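PDB 3D6L: putative hydrolase from Campylobacter jejuni, which probably hydrolyses the thioester bond of long-chain fatty acyl-CoA molecules, acting as a hexameric hot dog fold thioesterase. Local coordinates for residues 22-27 and 61-66; 88-93 and 100-105. All coordinates share one frame; numbering follows the deposited sequence.

Contact 1: 22-27 and 61-66; sequences GNIFGG and EPVFIG
Pro-62 is grazed by the side chain of Asn-23 where two loops of the hot dog fold run side by side: residues 22-27 lead into the long helix 26-42, the sausage of the fold, and residues 61-66 belong to the loop that joins strands 48-58 and 68-78. Val-63 does far more. Its carbonyl O accepts a nearly straight hydrogen bond from Ile-24 N (2.8 Å, 167° at the hydrogen), while its own N is linked through a water to Ile-24 O. Backbone is thus matched to backbone on both polar groups of Val-63, directly on one and through solvent on the other. Its side chain adds an apolar touch: with CG1 anti to the backbone N (chi1 -179°), that methyl reaches Ile-24 CG1 at 3.7 Å. The same Ile-24 CG1 lies over the backbone of the next residue, 3.4 Å from Phe-64 C. The Phe-64 ring runs alongside the amide of Asn-23, pointing the same way, and presents its CD2-CE2 edge, the two planes being 46° apart. Ile-65 takes the far end of Ile-24, its CG1 standing 4.0 Å from Ile-24 CD1; Ala-13 and Thr-18 also pack on Ile-24, and Pro-20 of a neighbouring subunit packs on Ile-65. A second water ties the loops here, donating to Gly-22 O at 2.6 Å and accepting from Ile-65 N at 3.0 Å.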
# COMPACT_ATOMS: atom_id res chain seq x y z
N GLY A 22 -13.71 11.00 1.70
CA GLY A 22 -13.88 10.14 2.87
C GLY A 22 -14.70 8.87 2.63
O GLY A 22 -14.82 8.02 3.52
N ASN A 23 -15.28 8.74 1.44
CA ASN A 23 -15.91 7.49 1.05
C ASN A 23 -14.89 6.52 0.48
O ASN A 23 -13.79 6.94 0.09
CB ASN A 23 -17.04 7.74 0.05
CG ASN A 23 -18.15 8.60 0.62
OD1 ASN A 23 -18.44 8.56 1.83
ND2 ASN A 23 -18.78 9.39 -0.24
N ILE A 24 -15.24 5.24 0.44
CA ILE A 24 -14.35 4.25 -0.15
C ILE A 24 -14.17 4.53 -1.64
O ILE A 24 -15.15 4.71 -2.38
CB ILE A 24 -14.84 2.80 0.10
CG1 ILE A 24 -14.87 2.48 1.60
CG2 ILE A 24 -13.96 1.79 -0.64
CD1 ILE A 24 -13.52 2.64 2.33
N PHE A 25 -12.91 4.60 -2.06
CA PHE A 25 -12.52 4.97 -3.40
C PHE A 25 -13.12 4.00 -4.43
O PHE A 25 -13.02 2.79 -4.29
CB PHE A 25 -10.98 5.01 -3.45
CG PHE A 25 -10.40 5.28 -4.81
CD1 PHE A 25 -9.32 4.52 -5.26
CD2 PHE A 25 -10.90 6.31 -5.62
CE1 PHE A 25 -8.75 4.75 -6.52
CE2 PHE A 25 -10.33 6.56 -6.88
CZ PHE A 25 -9.26 5.77 -7.33
N GLY A 26 -13.75 4.56 -5.46
CA GLY A 26 -14.38 3.78 -6.53
C GLY A 26 -13.42 2.84 -7.23
O GLY A 26 -13.80 1.73 -7.59
N GLY A 27 -12.18 3.28 -7.43
CA GLY A 27 -11.12 2.45 -8.02
C GLY A 27 -10.76 1.20 -7.22
O GLY A 27 -10.41 0.16 -7.81
N GLU A 61 -24.48 3.30 -4.88
CA GLU A 61 -24.49 3.77 -3.51
C GLU A 61 -23.06 3.93 -3.01
O GLU A 61 -22.19 3.17 -3.43
CB GLU A 61 -25.26 2.75 -2.66
CG GLU A 61 -26.15 3.33 -1.57
CD GLU A 61 -27.26 4.22 -2.09
OE1 GLU A 61 -27.93 3.82 -3.08
OE2 GLU A 61 -27.45 5.31 -1.50
N PRO A 62 -22.80 4.92 -2.12
CA PRO A 62 -21.47 5.08 -1.50
C PRO A 62 -21.07 3.87 -0.66
O PRO A 62 -21.93 3.18 -0.08
CB PRO A 62 -21.65 6.28 -0.57
CG PRO A 62 -22.90 6.96 -1.01
CD PRO A 62 -23.76 5.93 -1.64
N VAL A 63 -19.77 3.61 -0.62
CA VAL A 63 -19.21 2.58 0.26
C VAL A 63 -18.44 3.29 1.38
O VAL A 63 -17.75 4.29 1.12
CB VAL A 63 -18.30 1.60 -0.53
CG1 VAL A 63 -17.74 0.51 0.37
CG2 VAL A 63 -19.07 0.97 -1.67
N PHE A 64 -18.60 2.81 2.61
CA PHE A 64 -17.94 3.42 3.77
C PHE A 64 -16.86 2.54 4.38
O PHE A 64 -16.85 1.31 4.19
CB PHE A 64 -18.96 3.78 4.87
CG PHE A 64 -20.08 4.67 4.39
CD1 PHE A 64 -21.37 4.46 4.84
CD2 PHE A 64 -19.83 5.72 3.50
CE1 PHE A 64 -22.42 5.26 4.40
CE2 PHE A 64 -20.87 6.54 3.06
CZ PHE A 64 -22.17 6.31 3.51
N ILE A 65 -15.95 3.18 5.12
CA ILE A 65 -15.00 2.48 5.97
C ILE A 65 -15.74 1.49 6.86
O ILE A 65 -16.77 1.82 7.47
CB ILE A 65 -14.20 3.48 6.85
CG1 ILE A 65 -13.28 4.35 5.98
CG2 ILE A 65 -13.40 2.75 7.93
CD1 ILE A 65 -12.70 5.59 6.66
N GLY A 66 -15.23 0.27 6.92
CA GLY A 66 -15.81 -0.74 7.81
C GLY A 66 -16.76 -1.71 7.14
O GLY A 66 -16.95 -2.82 7.65
O HOH W 1 -16.04 6.15 4.83
O HOH W 2 -17.99 5.34 -2.75

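Contact 2: 88-93 and 100-105; sequences EVTAQR and TSCINV
Ala-91 and Ile-103 face each other as a hydrogen-bonded pair in the antiparallel beta hairpin of strands 82-94 and 100-115, two neighbours in the sheet that wraps the helix in a hot dog fold. Two backbone bonds join them: Ala-91 N to Ile-103 O at 2.7 Å and Ile-103 N to Ala-91 O at 2.8 Å. Arg-93 and Ser-101 form the next such pair, its bond from Arg-93 N to Ser-101 O the more bent of the two, 141° at the hydrogen. Gln-92 with Cys-102, between them, and Thr-90 with Asn-104, on the far side of Ala-91, are non-hydrogen-bonded pairs, where CA-H groups approach carbonyls instead, as Thr-90 CA does Ile-103 O at 3.2 Å. At the end farther from the hairpin turn, Val-105 N bonds Val-89 O at 176°, and Val-105 CG1 packs against Val-89 CG1 at 3.7 Å.

Side chains then fill in on each face. On the face that carries Thr-90, Gln-92, Cys-102 and Asn-104, Cys-102 SG reaches diagonally to Thr-90 CB at 3.9 Å, and Gln-92 CG touches the methyl of Thr-100 at 3.8 Å. On the face of Ala-91 and Ile-103, the arginine chain leaves the strand with CG anti to the backbone N (chi1 -172°) and then bends twice, which brings NH2 of the guanidinium back along the hairpin to Ile-103 CD1, which meets the flat group obliquely.

Outside the hairpin, strand 68-78 pairs with the other edge of 88-93 through backbone bonds to Thr-90 and Gln-92. Ser-107 OG is hydrogen-bonded to Glu-88 OE2, while a salt bridge from Arg-93 NH1 to Asp-67 OD1 would steady the folded-back arginine.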
# COMPACT_ATOMS: atom_id res chain seq x y z
N GLU A 88 -22.04 -8.10 -9.00
CA GLU A 88 -22.85 -7.30 -8.10
C GLU A 88 -22.13 -7.18 -6.78
O GLU A 88 -21.70 -8.19 -6.21
CB GLU A 88 -24.22 -7.93 -7.89
CG GLU A 88 -25.09 -7.98 -9.13
CD GLU A 88 -25.64 -6.62 -9.53
OE1 GLU A 88 -25.68 -5.71 -8.67
OE2 GLU A 88 -26.02 -6.46 -10.71
N VAL A 89 -22.01 -5.96 -6.29
CA VAL A 89 -21.33 -5.72 -5.03
C VAL A 89 -22.35 -5.30 -3.97
O VAL A 89 -23.18 -4.42 -4.22
CB VAL A 89 -20.21 -4.66 -5.19
CG1 VAL A 89 -19.36 -4.59 -3.95
CG2 VAL A 89 -19.34 -4.97 -6.40
N THR A 90 -22.28 -5.94 -2.80
CA THR A 90 -23.11 -5.58 -1.65
C THR A 90 -22.23 -5.12 -0.48
O THR A 90 -21.17 -5.70 -0.23
CB THR A 90 -24.00 -6.76 -1.18
OG1 THR A 90 -23.18 -7.77 -0.58
CG2 THR A 90 -24.76 -7.39 -2.36
N ALA A 91 -22.67 -4.09 0.24
CA ALA A 91 -21.99 -3.67 1.46
C ALA A 91 -22.80 -4.06 2.69
O ALA A 91 -24.00 -3.78 2.78
CB ALA A 91 -21.72 -2.18 1.45
N GLN A 92 -22.15 -4.74 3.63
CA GLN A 92 -22.77 -5.09 4.90
C GLN A 92 -22.28 -4.11 5.96
O GLN A 92 -21.08 -3.92 6.15
CB GLN A 92 -22.42 -6.52 5.27
CG GLN A 92 -23.34 -7.15 6.28
CD GLN A 92 -22.89 -8.55 6.66
OE1 GLN A 92 -22.70 -9.42 5.79
NE2 GLN A 92 -22.70 -8.77 7.96
N ARG A 93 -23.23 -3.50 6.66
CA ARG A 93 -23.02 -2.26 7.38
C ARG A 93 -23.81 -2.29 8.68
O ARG A 93 -24.92 -2.82 8.71
CB ARG A 93 -23.50 -1.11 6.49
CG ARG A 93 -23.21 0.29 6.97
CD ARG A 93 -22.60 1.10 5.84
NE ARG A 93 -23.57 1.63 4.90
CZ ARG A 93 -23.33 1.91 3.62
NH1 ARG A 93 -22.14 1.68 3.08
NH2 ARG A 93 -24.29 2.42 2.86
N THR A 100 -27.92 -4.18 11.35
CA THR A 100 -27.18 -4.60 10.17
C THR A 100 -28.02 -4.38 8.92
O THR A 100 -29.17 -4.80 8.85
CB THR A 100 -26.75 -6.07 10.28
OG1 THR A 100 -26.04 -6.23 11.52
CG2 THR A 100 -25.83 -6.46 9.13
N SER A 101 -27.43 -3.68 7.95
CA SER A 101 -28.04 -3.41 6.66
C SER A 101 -27.14 -3.98 5.59
O SER A 101 -25.91 -3.93 5.70
CB SER A 101 -28.20 -1.90 6.41
OG SER A 101 -28.30 -1.17 7.62
N CYS A 102 -27.76 -4.52 4.56
CA CYS A 102 -27.05 -5.00 3.41
C CYS A 102 -27.50 -4.22 2.17
O CYS A 102 -28.65 -4.29 1.76
CB CYS A 102 -27.27 -6.49 3.24
SG CYS A 102 -26.61 -7.09 1.71
N ILE A 103 -26.56 -3.47 1.59
CA ILE A 103 -26.87 -2.53 0.52
C ILE A 103 -26.20 -2.94 -0.79
O ILE A 103 -24.99 -3.12 -0.83
CB ILE A 103 -26.43 -1.09 0.91
CG1 ILE A 103 -26.98 -0.74 2.30
CG2 ILE A 103 -26.84 -0.09 -0.16
CD1 ILE A 103 -26.92 0.73 2.69
N ASN A 104 -27.01 -3.09 -1.85
CA ASN A 104 -26.48 -3.30 -3.19
C ASN A 104 -25.82 -1.99 -3.62
O ASN A 104 -26.48 -0.97 -3.80
CB ASN A 104 -27.56 -3.73 -4.17
CG ASN A 104 -27.01 -4.09 -5.56
OD1 ASN A 104 -25.82 -4.43 -5.72
ND2 ASN A 104 -27.87 -4.03 -6.57
N VAL A 105 -24.51 -2.05 -3.78
CA VAL A 105 -23.70 -0.85 -3.72
C VAL A 105 -23.09 -0.49 -5.07
O VAL A 105 -22.96 0.69 -5.40
CB VAL A 105 -22.69 -0.97 -2.56
CG1 VAL A 105 -21.37 -1.58 -3.00
CG2 VAL A 105 -22.51 0.36 -1.87

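How the contacts relate
Contact 1 closes along the chain before contact 2 opens, and their centres lie about 12 Å apart on the same side of the chain's centre. Contact 1 joins the loop entering helix 26-42 to the loop before strand 68-78; contact 2 is a hairpin within the sheet. They meet at Val-105, whose O probably accepts a hydrogen bond from Glu-61 N and whose CG2 packs on Val-63 CG2, and again where Phe-64 lies against Arg-93. Asp-67 serves both, receiving Phe-64 N and the Arg-93 guanidinium. Residues 61-66 therefore bridge the helix entrance and the sheet, and contact 1 alone extends to neighbouring subunits of the hexamer.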